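Local coordinates for protein histidine kinase (Paraburkholderia phymatum, PDB 6NB0) that probably catalyses ATP-dependent phosphorylation of a protein histidine, acting as a phosphorelay sensor kinase, at residues A47-E52 with R175-L180; I156-N161 with T195-D200; L208-S213 with L278-S283; A219-P224 with A236-P241. All coordinates share one frame; numbering follows the deposited sequence. Where two conformers were deposited one is given.

Contact 1. Residues A47-E52 with R175-L180; sequences ARRSAE and RLAAAL
Arg49 lays its guanidinium over the backbone of the helix that holds Ala177 and Ala178. Ala178 N sits over the centre of the planar group and Ala177 C toward its rim, both about 3.9 Å above the plane, while the end atom Arg49 NH2 meets the methyl Ala177 CB at 3.5 Å. Beside it, Glu52 sets its carboxylate on the next methyl, with OE1 3.6 Å from Ala178 CB. The other oxygen, Glu52 OE2, reaches across to Arg175 NH2 in a long salt bridge of 4.0 Å, the carboxylate and guanidinium planes turned 30° apart. Two arginines on Glu52's own helix hold it in place. Arg49 NH1 gives Glu52 OE1 a hydrogen bond of 2.8 Å, lying nearly in the guanidinium plane and arriving on the syn side of the carboxylate, and Arg48 NE pairs with Glu52 OE2 at 3.4 Å. A bend in the Arg49 chain at chi2 (-79°) turns its head back toward Glu52, about one helical turn on. Glu174 completes the salt-bridge network by pairing with Arg48 and Arg49; the surrounding arginines probably offset the closeness of its carboxylate to that of Glu52. This near-perpendicular helix crossing (-88°, axes 10.3 Å apart), with its largely buried salt-bridge network, joins helix 44-68, which also packs on the second subunit through Ala47, Arg48, Ala51 and Glu52, to helix 173-189 of the alpha/beta kinase domain. Leu253 of helix 252-260 touches Glu52 and Ala178, and Phe280 of strand 276-283 packs against Leu176 and Ala179.

Contact 2. Residues I156-N161 with T195-D200; sequences IVLALN and TTVTLD
Five backbone hydrogen bonds join Val157, Ala159 and Asn161 to the neighbouring strand at Thr195, Val197 and Leu199. Val157 N donates to Thr195 O and Val197 N returns a bond to Val157 O at 2.8 Å; Ala159 then repeats the exchange, its N on Val197 O and its O on Leu199 N. The last bond, from Asn161 N to Leu199 O (2.9 Å), is nearly straight, with 175° at the hydrogen. In one of the two conformers of Asn161, ND2 reaches Asp200 OD1 at 3.2 Å from well above the carboxylate plane, so this bond is probably only part-time. A water donates to the other oxygen, Asp200 OD2, and its contact with Asn161 ND2 is weak. This is a parallel strand pair at the edge of the mixed sheet in the kinase's alpha/beta domain: strand 157-161 is outermost within the chain, and helix 173-189 lies on the crossover from it to strand 196-204. Leu158, Leu160, Val197 and Leu199 turn to the helix-covered face. There Leu158 and Val197 lie side by side, CD2 of the leucine 3.9 Å from CB of the valine, and Leu160 CD1 likewise approaches Leu199 CG at 4.0 Å. Just before the strand, Ile156 CG2, anti to the backbone N (chi1 -52° places CG1 beside that N), meets Val197 CG2 at 3.6 Å. Val157, Ala159, Thr196 and Thr198 occupy the other face, where the threonine hydroxyls stand beside the Val157 CB and Ala159 CB carbons. Helix 135-154 covers Leu158 and Leu160, while Val184 and Val188 of helix 173-189 close over Leu158.

Contact 3. Residues L208-S213 with L278-S283; sequences LRATVS and LKFRAS
Leu208 faces Ala282 in a hydrogen-bonded pair of two antiparallel strands: its N donates to Ala282 O at 2.8 Å, its O accepts from Ala282 N, and Leu208 CB rests 3.7 Å from Ala282 O. Phe280 is bonded to Ala210 in the same two-way fashion, and Phe280 CB comes 4.3 Å from Ala210 CB. Phe280 projects from the same apolar face as Leu208, and with CG anti to N (chi1 178°) its ring reaches Leu176 of helix 173-189. Leu278, on that face too, pairs with Val212, and both touch Leu183 of that helix. On the opposite face the non-hydrogen-bonded pair Thr211 and Lys279 run side by side, Thr211 OG1 3.8 Å from Lys279 CG. A water 2.9 Å from Thr211 OG1 donates to Phe280 O. The pair lies inside the mixed sheet, between strands 196-204 and 264-267. Alternation therefore gives the sheet two unlike faces, an apolar one packed on the helix layer and a polar one of Thr211 and of the exposed Arg209, Lys279 and Arg281, whose long chains lead away from the partner strand.

Contact 4. Residues A219-P224 with A236-P241; sequences AALTDP and AQATHP
Thr222 and Leu221 press apolar groups onto Ala236 and Ala238 of the short helix and onto Thr239, next along the chain. Thr222 leads with its methyl: CG2 comes 3.5 Å from Ala236 CA, closer than to the methyl of that residue, so the threonine leans on the helix backbone itself. The same Thr222 CG2 meets Thr239 CG2 methyl to methyl at 4.1 Å. Leu221 and Thr239 run antiparallel and overlap along their flanks, and Thr239 CG2 lies 4.0 Å from both CB and CD1 of Leu221. Past that methyl, Leu221 CD1 reaches on to Ala238 CB at 4.1 Å. The contact thus closes the loop that follows strand 207-214 onto segment 236-241, which begins in helix 232-238, the short helix to which this loop leads, with eleven residues between the two segments. The region between this strand and the next long helix probably corresponds to the mobile lid over the nucleotide in related histidine kinases. Thr239 is fixed in rotation by its hydroxyl, which sits between the backbone N and the carbonyl carbon (chi1 68°) and gives a 2.8 Å hydrogen bond from OG1 to Ala236 O. That carbonyl also accepts from Thr239 N at 3.1 Å, and the double grip leaves the CG2 methyl turned to Leu221 and Thr222. On the loop side, Leu221 O takes a hydrogen bond from Arg235, one residue before the helix segment. Further out, Leu221 touches Ala190, Glu189 and Phe270, and Ala238 packs on Phe186 of helix 173-189.

Contacts 2 and 3 share one mixed sheet: strands 196-204 and 207-214 are neighbours in it, so the pairs, with centres 14 Å apart, are joined by probable backbone hydrogen bonds from Asp200 N to Thr211 O and from Ser213 N to Thr198 O. Segment 175-180 of contact 1 lies on the helix-covered face, where Leu176, Ala179 and Leu180 pack on Phe280 and Ala210; contacts 1 and 3 are 16 Å apart between centres. Along the chain, contacts 1 and 2 interleave their segments, contact 3 follows both, and contact 4 is nested inside the loop that contact 3 closes, about 9 Å away at nearest atoms. The first helix, also at the subunit interface, is thereby tied to the alpha/beta kinase domain.

Contact 1. Residues A47-E52 with R175-L180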
loop_
_atom_site.group_PDB
_atom_site.type_symbol
_atom_site.label_atom_id
_atom_site.label_comp_id
_atom_site.label_asym_id
_atom_site.label_seq_id
_atom_site.Cartn_x
_atom_site.Cartn_y
_atom_site.Cartn_z
ATOM N N ALA A 47 9.306 3.844 5.789
ATOM C CA ALA A 47 7.946 4.212 5.399
ATOM C C ALA A 47 7.521 3.492 4.122
ATOM O O ALA A 47 6.365 3.082 3.985
ATOM C CB ALA A 47 7.827 5.727 5.221
ATOM N N ARG A 48 8.439 3.343 3.172
ATOM C CA ARG A 48 8.134 2.623 1.937
ATOM C C ARG A 48 7.788 1.154 2.225
ATOM O O ARG A 48 6.789 0.624 1.708
ATOM C CB ARG A 48 9.333 2.767 0.992
ATOM C CG ARG A 48 9.196 2.216 -0.427
ATOM C CD ARG A 48 9.917 0.898 -0.532
ATOM N NE ARG A 48 9.916 0.397 -1.899
ATOM C CZ ARG A 48 10.973 0.400 -2.695
ATOM N NH1 ARG A 48 12.133 0.868 -2.253
ATOM N NH2 ARG A 48 10.867 -0.074 -3.930
ATOM N N ARG A 49 8.625 0.476 3.024
ATOM C CA ARG A 49 8.369 -0.912 3.420
ATOM C C ARG A 49 7.053 -1.044 4.174
ATOM O O ARG A 49 6.304 -2.014 3.976
ATOM C CB ARG A 49 9.511 -1.427 4.306
ATOM C CG ARG A 49 10.852 -1.594 3.574
ATOM C CD ARG A 49 10.875 -2.895 2.733
ATOM N NE ARG A 49 12.172 -2.995 2.065
ATOM C CZ ARG A 49 12.416 -2.689 0.799
ATOM N NH1 ARG A 49 11.435 -2.296 -0.035
ATOM N NH2 ARG A 49 13.673 -2.786 0.361
ATOM N N SER A 50 6.779 -0.108 5.085
ATOM C CA SER A 50 5.495 -0.117 5.781
ATOM C C SER A 50 4.317 -0.027 4.806
ATOM O O SER A 50 3.313 -0.726 4.978
ATOM C CB SER A 50 5.434 1.037 6.787
ATOM O OG SER A 50 6.562 0.987 7.658
ATOM N N ALA A 51 4.401 0.855 3.808
ATOM C CA ALA A 51 3.288 1.016 2.872
ATOM C C ALA A 51 3.124 -0.210 1.976
ATOM O O ALA A 51 1.986 -0.628 1.689
ATOM C CB ALA A 51 3.488 2.290 2.034
ATOM N N GLU A 52 4.244 -0.800 1.530
ATOM C CA GLU A 52 4.206 -2.059 0.777
ATOM C C GLU A 52 3.533 -3.163 1.582
ATOM O O GLU A 52 2.703 -3.918 1.059
ATOM C CB GLU A 52 5.630 -2.511 0.422
ATOM C CG GLU A 52 6.402 -1.588 -0.519
ATOM C CD GLU A 52 7.802 -2.130 -0.838
ATOM O OE1 GLU A 52 8.631 -2.251 0.086
ATOM O OE2 GLU A 52 8.056 -2.461 -2.016
ATOM N N ARG A 175 11.235 -6.906 -4.529
ATOM C CA ARG A 175 10.176 -7.632 -3.810
ATOM C C ARG A 175 10.751 -8.595 -2.774
ATOM O O ARG A 175 10.196 -8.741 -1.682
ATOM C CB ARG A 175 9.293 -8.406 -4.798
ATOM C CG ARG A 175 8.509 -7.528 -5.756
ATOM C CD ARG A 175 7.551 -6.584 -5.067
ATOM N NE ARG A 175 6.593 -6.051 -6.035
ATOM C CZ ARG A 175 5.772 -5.022 -5.820
ATOM N NH1 ARG A 175 4.939 -4.640 -6.785
ATOM N NH2 ARG A 175 5.789 -4.360 -4.663
ATOM N N LEU A 176 11.832 -9.297 -3.116
ATOM C CA LEU A 176 12.482 -10.143 -2.119
ATOM C C LEU A 176 12.995 -9.319 -0.959
ATOM O O LEU A 176 12.958 -9.768 0.199
ATOM C CB LEU A 176 13.624 -10.931 -2.766
ATOM C CG LEU A 176 13.111 -11.940 -3.804
ATOM C CD1 LEU A 176 14.229 -12.344 -4.800
ATOM C CD2 LEU A 176 12.522 -13.185 -3.112
ATOM N N ALA A 177 13.511 -8.121 -1.248
ATOM C CA ALA A 177 13.976 -7.260 -0.169
ATOM C C ALA A 177 12.828 -6.888 0.745
ATOM O O ALA A 177 12.983 -6.889 1.959
ATOM C CB ALA A 177 14.624 -5.986 -0.717
ATOM N N ALA A 178 11.673 -6.541 0.175
ATOM C CA ALA A 178 10.516 -6.226 1.010
ATOM C C ALA A 178 10.101 -7.439 1.847
ATOM O O ALA A 178 9.775 -7.312 3.037
ATOM C CB ALA A 178 9.370 -5.750 0.105
ATOM N N ALA A 179 10.122 -8.628 1.239
ATOM C CA ALA A 179 9.708 -9.841 1.939
ATOM C C ALA A 179 10.627 -10.155 3.110
ATOM O O ALA A 179 10.153 -10.490 4.202
ATOM C CB ALA A 179 9.651 -11.022 0.959
ATOM N N LEU A 180 11.944 -10.038 2.913
ATOM C CA LEU A 180 12.862 -10.332 4.005
ATOM C C LEU A 180 12.771 -9.273 5.090
ATOM O O LEU A 180 12.833 -9.592 6.282
ATOM C CB LEU A 180 14.292 -10.445 3.487
ATOM C CG LEU A 180 14.497 -11.578 2.462
ATOM C CD1 LEU A 180 15.904 -11.493 1.931
ATOM C CD2 LEU A 180 14.267 -12.940 3.090
#

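Contact 2. Residues I156-N161 with T195-D200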
loop_
_atom_site.group_PDB
_atom_site.type_symbol
_atom_site.label_atom_id
_atom_site.label_comp_id
_atom_site.label_asym_id
_atom_site.label_seq_id
_atom_site.Cartn_x
_atom_site.Cartn_y
_atom_site.Cartn_z
ATOM N N ILE A 156 16.176 -5.210 20.643
ATOM C CA ILE A 156 16.229 -6.557 20.059
ATOM C C ILE A 156 17.556 -6.726 19.340
ATOM O O ILE A 156 17.957 -5.858 18.550
ATOM C CB ILE A 156 15.048 -6.790 19.100
ATOM C CG1 ILE A 156 13.701 -6.450 19.763
ATOM C CG2 ILE A 156 15.054 -8.219 18.541
ATOM C CD1 ILE A 156 13.502 -7.092 21.096
ATOM N N VAL A 157 18.238 -7.842 19.603
ATOM C CA VAL A 157 19.493 -8.163 18.929
ATOM C C VAL A 157 19.146 -8.926 17.658
ATOM O O VAL A 157 18.363 -9.885 17.701
ATOM C CB VAL A 157 20.416 -8.988 19.847
ATOM C CG1 VAL A 157 21.686 -9.425 19.110
ATOM C CG2 VAL A 157 20.777 -8.166 21.108
ATOM N N LEU A 158 19.681 -8.480 16.522
ATOM C CA LEU A 158 19.527 -9.205 15.265
ATOM C C LEU A 158 20.790 -9.996 14.973
ATOM O O LEU A 158 21.901 -9.477 15.113
ATOM C CB LEU A 158 19.238 -8.251 14.098
ATOM C CG LEU A 158 17.993 -7.360 14.217
ATOM C CD1 LEU A 158 17.794 -6.541 12.926
ATOM C CD2 LEU A 158 16.743 -8.201 14.528
ATOM N N ALA A 159 20.622 -11.245 14.529
ATOM C CA ALA A 159 21.759 -12.087 14.172
ATOM C C ALA A 159 21.519 -12.635 12.781
ATOM O O ALA A 159 20.390 -12.998 12.430
ATOM C CB ALA A 159 21.985 -13.249 15.169
ATOM N N LEU A 160 22.569 -12.650 11.979
ATOM C CA LEU A 160 22.506 -13.235 10.649
ATOM C C LEU A 160 23.409 -14.450 10.639
ATOM O O LEU A 160 24.593 -14.352 10.980
ATOM C CB LEU A 160 22.924 -12.233 9.571
ATOM C CG LEU A 160 23.075 -12.797 8.150
ATOM C CD1 LEU A 160 21.713 -13.265 7.553
ATOM C CD2 LEU A 160 23.778 -11.761 7.260
ATOM N N ASN A 161 22.849 -15.590 10.255
ATOM C CA ASN A 161 23.593 -16.841 10.136
ATOM C C ASN A 161 23.477 -17.325 8.697
ATOM O O ASN A 161 22.419 -17.813 8.285
ATOM C CB ASN A 161 23.054 -17.884 11.114
ATOM C CG ASN A 161 23.723 -19.230 10.955
ATOM O OD1 ASN A 161 24.898 -19.312 10.605
ATOM N ND2 ASN A 161 22.973 -20.298 11.210
ATOM N N THR A 195 15.569 -9.925 23.531
ATOM C CA THR A 195 15.432 -11.105 22.679
ATOM C C THR A 195 16.350 -11.014 21.467
ATOM O O THR A 195 16.613 -9.930 20.943
ATOM C CB THR A 195 13.961 -11.241 22.230
ATOM O OG1 THR A 195 13.161 -11.523 23.389
ATOM C CG2 THR A 195 13.780 -12.369 21.193
ATOM N N THR A 196 16.856 -12.167 21.033
ATOM C CA THR A 196 17.610 -12.281 19.789
ATOM C C THR A 196 16.715 -12.836 18.681
ATOM O O THR A 196 16.135 -13.915 18.831
ATOM C CB THR A 196 18.830 -13.186 19.971
ATOM O OG1 THR A 196 19.674 -12.629 20.981
ATOM C CG2 THR A 196 19.615 -13.305 18.655
ATOM N N VAL A 197 16.621 -12.100 17.577
ATOM C CA VAL A 197 15.954 -12.552 16.351
ATOM C C VAL A 197 17.023 -12.971 15.352
ATOM O O VAL A 197 17.918 -12.186 15.028
ATOM C CB VAL A 197 15.048 -11.452 15.769
ATOM C CG1 VAL A 197 14.473 -11.884 14.397
ATOM C CG2 VAL A 197 13.901 -11.130 16.761
ATOM N N THR A 198 16.958 -14.212 14.875
ATOM C CA THR A 198 17.988 -14.740 13.986
ATOM C C THR A 198 17.398 -14.943 12.598
ATOM O O THR A 198 16.357 -15.597 12.457
ATOM C CB THR A 198 18.542 -16.063 14.523
ATOM O OG1 THR A 198 19.191 -15.839 15.780
ATOM C CG2 THR A 198 19.520 -16.707 13.519
ATOM N N LEU A 199 18.064 -14.383 11.582
ATOM C CA LEU A 199 17.779 -14.690 10.185
ATOM C C LEU A 199 18.791 -15.731 9.716
ATOM O O LEU A 199 20.001 -15.457 9.709
ATOM C CB LEU A 199 17.872 -13.418 9.337
ATOM C CG LEU A 199 17.766 -13.581 7.810
ATOM C CD1 LEU A 199 16.449 -14.234 7.428
ATOM C CD2 LEU A 199 17.883 -12.216 7.147
ATOM N N ASP A 200 18.312 -16.931 9.385
ATOM C CA ASP A 200 19.128 -17.991 8.782
ATOM C C ASP A 200 18.841 -18.005 7.288
ATOM O O ASP A 200 17.672 -17.964 6.898
ATOM C CB ASP A 200 18.770 -19.375 9.340
ATOM C CG ASP A 200 19.242 -19.588 10.745
ATOM O OD1 ASP A 200 20.133 -18.854 11.196
ATOM O OD2 ASP A 200 18.729 -20.515 11.395
HETATM O O HOH W 1 20.478 -20.478 13.590
#

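Contact 3. Residues L208-S213 with L278-S283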
loop_
_atom_site.group_PDB
_atom_site.type_symbol
_atom_site.label_atom_id
_atom_site.label_comp_id
_atom_site.label_asym_id
_atom_site.label_seq_id
_atom_site.Cartn_x
_atom_site.Cartn_y
_atom_site.Cartn_z
ATOM N N LEU A 208 16.176 -20.964 -2.630
ATOM C CA LEU A 208 16.616 -20.081 -1.545
ATOM C C LEU A 208 15.726 -20.314 -0.335
ATOM O O LEU A 208 14.497 -20.292 -0.458
ATOM C CB LEU A 208 16.528 -18.611 -1.955
ATOM C CG LEU A 208 16.656 -17.567 -0.836
ATOM C CD1 LEU A 208 18.083 -17.489 -0.272
ATOM C CD2 LEU A 208 16.185 -16.159 -1.274
ATOM N N ARG A 209 16.342 -20.511 0.835
ATOM C CA ARG A 209 15.621 -20.743 2.083
ATOM C C ARG A 209 16.043 -19.679 3.084
ATOM O O ARG A 209 17.236 -19.533 3.359
ATOM C CB ARG A 209 15.913 -22.138 2.644
ATOM C CG ARG A 209 15.641 -23.268 1.662
ATOM C CD ARG A 209 16.172 -24.602 2.181
ATOM N NE ARG A 209 17.577 -24.528 2.580
ATOM C CZ ARG A 209 18.336 -25.584 2.855
ATOM N NH1 ARG A 209 17.836 -26.810 2.766
ATOM N NH2 ARG A 209 19.602 -25.415 3.214
ATOM N N ALA A 210 15.072 -18.936 3.606
ATOM C CA ALA A 210 15.313 -17.920 4.631
ATOM C C ALA A 210 14.358 -18.190 5.781
ATOM O O ALA A 210 13.144 -18.297 5.563
ATOM C CB ALA A 210 15.093 -16.506 4.087
ATOM N N THR A 211 14.899 -18.307 6.995
ATOM C CA THR A 211 14.101 -18.610 8.175
ATOM C C THR A 211 14.435 -17.593 9.248
ATOM O O THR A 211 15.615 -17.317 9.494
ATOM C CB THR A 211 14.377 -20.029 8.689
ATOM O OG1 THR A 211 13.974 -20.972 7.690
ATOM C CG2 THR A 211 13.600 -20.286 9.976
ATOM N N VAL A 212 13.405 -17.016 9.862
ATOM C CA VAL A 212 13.578 -16.153 11.026
ATOM C C VAL A 212 13.087 -16.943 12.232
ATOM O O VAL A 212 11.984 -17.500 12.202
ATOM C CB VAL A 212 12.830 -14.819 10.862
ATOM C CG1 VAL A 212 12.824 -14.052 12.162
ATOM C CG2 VAL A 212 13.474 -13.960 9.761
ATOM N N SER A 213 13.930 -17.062 13.263
ATOM C CA SER A 213 13.566 -17.804 14.458
ATOM C C SER A 213 13.825 -16.948 15.687
ATOM O O SER A 213 14.812 -16.207 15.749
ATOM C CB SER A 213 14.323 -19.138 14.565
ATOM O OG SER A 213 15.722 -18.950 14.623
ATOM N N LEU A 278 9.354 -18.212 11.127
ATOM C CA LEU A 278 8.765 -17.887 9.831
ATOM C C LEU A 278 9.698 -18.468 8.777
ATOM O O LEU A 278 10.915 -18.234 8.836
ATOM C CB LEU A 278 8.648 -16.371 9.631
ATOM C CG LEU A 278 7.913 -15.555 10.711
ATOM C CD1 LEU A 278 7.935 -14.050 10.385
ATOM C CD2 LEU A 278 6.449 -16.053 10.877
ATOM N N LYS A 279 9.156 -19.230 7.833
ATOM C CA LYS A 279 9.986 -19.912 6.847
ATOM C C LYS A 279 9.583 -19.407 5.471
ATOM O O LYS A 279 8.410 -19.509 5.087
ATOM C CB LYS A 279 9.841 -21.431 6.924
ATOM C CG LYS A 279 10.416 -22.045 8.226
ATOM C CD LYS A 279 10.200 -23.550 8.243
ATOM C CE LYS A 279 10.554 -24.123 9.593
ATOM N NZ LYS A 279 10.545 -25.626 9.559
ATOM N N PHE A 280 10.564 -18.894 4.735
ATOM C CA PHE A 280 10.391 -18.343 3.394
ATOM C C PHE A 280 11.213 -19.183 2.413
ATOM O O PHE A 280 12.377 -19.497 2.679
ATOM C CB PHE A 280 10.822 -16.861 3.414
ATOM C CG PHE A 280 10.744 -16.160 2.072
ATOM C CD1 PHE A 280 11.807 -16.213 1.181
ATOM C CD2 PHE A 280 9.619 -15.418 1.727
ATOM C CE1 PHE A 280 11.738 -15.542 -0.052
ATOM C CE2 PHE A 280 9.542 -14.752 0.486
ATOM C CZ PHE A 280 10.597 -14.816 -0.389
ATOM N N ARG A 281 10.606 -19.584 1.291
ATOM C CA ARG A 281 11.351 -20.256 0.235
ATOM C C ARG A 281 11.019 -19.622 -1.106
ATOM O O ARG A 281 9.865 -19.267 -1.363
ATOM C CB ARG A 281 11.012 -21.762 0.096
ATOM C CG ARG A 281 11.173 -22.665 1.286
ATOM C CD ARG A 281 10.916 -24.125 0.812
ATOM N NE ARG A 281 9.613 -24.331 0.159
ATOM C CZ ARG A 281 9.421 -24.461 -1.159
ATOM N NH1 ARG A 281 10.444 -24.403 -2.000
ATOM N NH2 ARG A 281 8.198 -24.651 -1.646
ATOM N N ALA A 282 12.018 -19.553 -1.984
ATOM C CA ALA A 282 11.836 -18.994 -3.320
ATOM C C ALA A 282 12.706 -19.784 -4.278
ATOM O O ALA A 282 13.815 -20.177 -3.914
ATOM C CB ALA A 282 12.200 -17.492 -3.355
ATOM N N SER A 283 12.202 -20.030 -5.490
ATOM C CA SER A 283 12.983 -20.740 -6.483
ATOM C C SER A 283 14.126 -19.855 -6.960
ATOM O O SER A 283 13.976 -18.644 -7.106
ATOM C CB SER A 283 12.101 -21.165 -7.665
ATOM O OG SER A 283 12.883 -21.729 -8.685
HETATM O O HOH W 2 12.831 -21.318 5.044
#

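Contact 4. Residues A219-P224 with A236-P241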
loop_
_atom_site.group_PDB
_atom_site.type_symbol
_atom_site.label_atom_id
_atom_site.label_comp_id
_atom_site.label_asym_id
_atom_site.label_seq_id
_atom_site.Cartn_x
_atom_site.Cartn_y
_atom_site.Cartn_z
ATOM N N ALA A 219 2.429 -10.543 22.968
ATOM C CA ALA A 219 1.838 -9.345 23.568
ATOM C C ALA A 219 2.591 -8.072 23.200
ATOM O O ALA A 219 2.000 -6.984 23.235
ATOM C CB ALA A 219 1.776 -9.480 25.097
ATOM N N ALA A 220 3.872 -8.178 22.825
ATOM C CA ALA A 220 4.610 -6.986 22.413
ATOM C C ALA A 220 4.039 -6.367 21.139
ATOM O O ALA A 220 4.199 -5.164 20.918
ATOM C CB ALA A 220 6.090 -7.329 22.237
ATOM N N LEU A 221 3.372 -7.166 20.293
ATOM C CA LEU A 221 2.811 -6.650 19.040
ATOM C C LEU A 221 1.861 -5.486 19.282
ATOM O O LEU A 221 1.762 -4.566 18.458
ATOM C CB LEU A 221 2.064 -7.780 18.319
ATOM C CG LEU A 221 2.938 -8.686 17.453
ATOM C CD1 LEU A 221 2.193 -9.984 17.149
ATOM C CD2 LEU A 221 3.283 -7.924 16.170
ATOM N N THR A 222 1.113 -5.532 20.382
ATOM C CA THR A 222 0.078 -4.543 20.641
ATOM C C THR A 222 0.383 -3.693 21.864
ATOM O O THR A 222 -0.507 -3.004 22.361
ATOM C CB THR A 222 -1.295 -5.214 20.796
ATOM O OG1 THR A 222 -1.229 -6.237 21.793
ATOM C CG2 THR A 222 -1.756 -5.827 19.476
ATOM N N ASP A 223 1.612 -3.722 22.357
ATOM C CA ASP A 223 1.945 -2.960 23.558
ATOM C C ASP A 223 2.119 -1.485 23.199
ATOM O O ASP A 223 3.091 -1.132 22.521
ATOM C CB ASP A 223 3.221 -3.539 24.190
ATOM C CG ASP A 223 3.577 -2.902 25.521
ATOM O OD1 ASP A 223 3.068 -1.816 25.849
ATOM O OD2 ASP A 223 4.392 -3.499 26.242
ATOM N N PRO A 224 1.235 -0.590 23.668
ATOM C CA PRO A 224 1.340 0.830 23.281
ATOM C C PRO A 224 2.526 1.557 23.880
ATOM O O PRO A 224 2.809 2.678 23.447
ATOM C CB PRO A 224 0.017 1.436 23.783
ATOM C CG PRO A 224 -0.396 0.560 24.918
ATOM C CD PRO A 224 0.084 -0.838 24.552
ATOM N N ALA A 236 -2.591 -5.824 15.803
ATOM C CA ALA A 236 -3.684 -6.422 16.564
ATOM C C ALA A 236 -4.187 -7.706 15.907
ATOM O O ALA A 236 -4.360 -8.734 16.580
ATOM C CB ALA A 236 -4.830 -5.417 16.722
ATOM N N GLN A 237 -4.453 -7.658 14.594
ATOM C CA GLN A 237 -4.957 -8.834 13.889
ATOM C C GLN A 237 -3.990 -10.000 14.007
ATOM O O GLN A 237 -4.428 -11.161 14.058
ATOM C CB GLN A 237 -5.229 -8.515 12.405
ATOM C CG GLN A 237 -6.173 -9.511 11.717
ATOM C CD GLN A 237 -5.479 -10.802 11.266
ATOM O OE1 GLN A 237 -4.280 -10.808 10.993
ATOM N NE2 GLN A 237 -6.239 -11.902 11.214
ATOM N N ALA A 238 -2.685 -9.715 14.102
ATOM C CA ALA A 238 -1.697 -10.792 14.139
ATOM C C ALA A 238 -1.747 -11.574 15.448
ATOM O O ALA A 238 -1.276 -12.715 15.478
ATOM C CB ALA A 238 -0.287 -10.242 13.926
ATOM N N THR A 239 -2.275 -10.984 16.528
ATOM C CA THR A 239 -2.426 -11.736 17.774
ATOM C C THR A 239 -3.653 -12.630 17.760
ATOM O O THR A 239 -3.838 -13.409 18.698
ATOM C CB THR A 239 -2.502 -10.798 18.989
ATOM O OG1 THR A 239 -3.722 -10.053 18.955
ATOM C CG2 THR A 239 -1.312 -9.830 19.047
ATOM N N HIS A 240 -4.498 -12.529 16.736
ATOM C CA HIS A 240 -5.735 -13.298 16.724
ATOM C C HIS A 240 -5.442 -14.758 16.395
ATOM O O HIS A 240 -4.530 -15.054 15.616
ATOM C CB HIS A 240 -6.720 -12.768 15.683
ATOM C CG HIS A 240 -7.234 -11.394 15.962
ATOM N ND1 HIS A 240 -8.146 -10.771 15.139
ATOM C CD2 HIS A 240 -6.963 -10.519 16.958
ATOM C CE1 HIS A 240 -8.421 -9.573 15.619
ATOM N NE2 HIS A 240 -7.725 -9.396 16.725
ATOM N N PRO A 241 -6.230 -15.681 16.950
ATOM C CA PRO A 241 -6.098 -17.094 16.583
ATOM C C PRO A 241 -6.304 -17.300 15.092
ATOM O O PRO A 241 -7.251 -16.786 14.494
ATOM C CB PRO A 241 -7.209 -17.777 17.401
ATOM C CG PRO A 241 -7.456 -16.878 18.545
ATOM C CD PRO A 241 -7.199 -15.477 18.045
#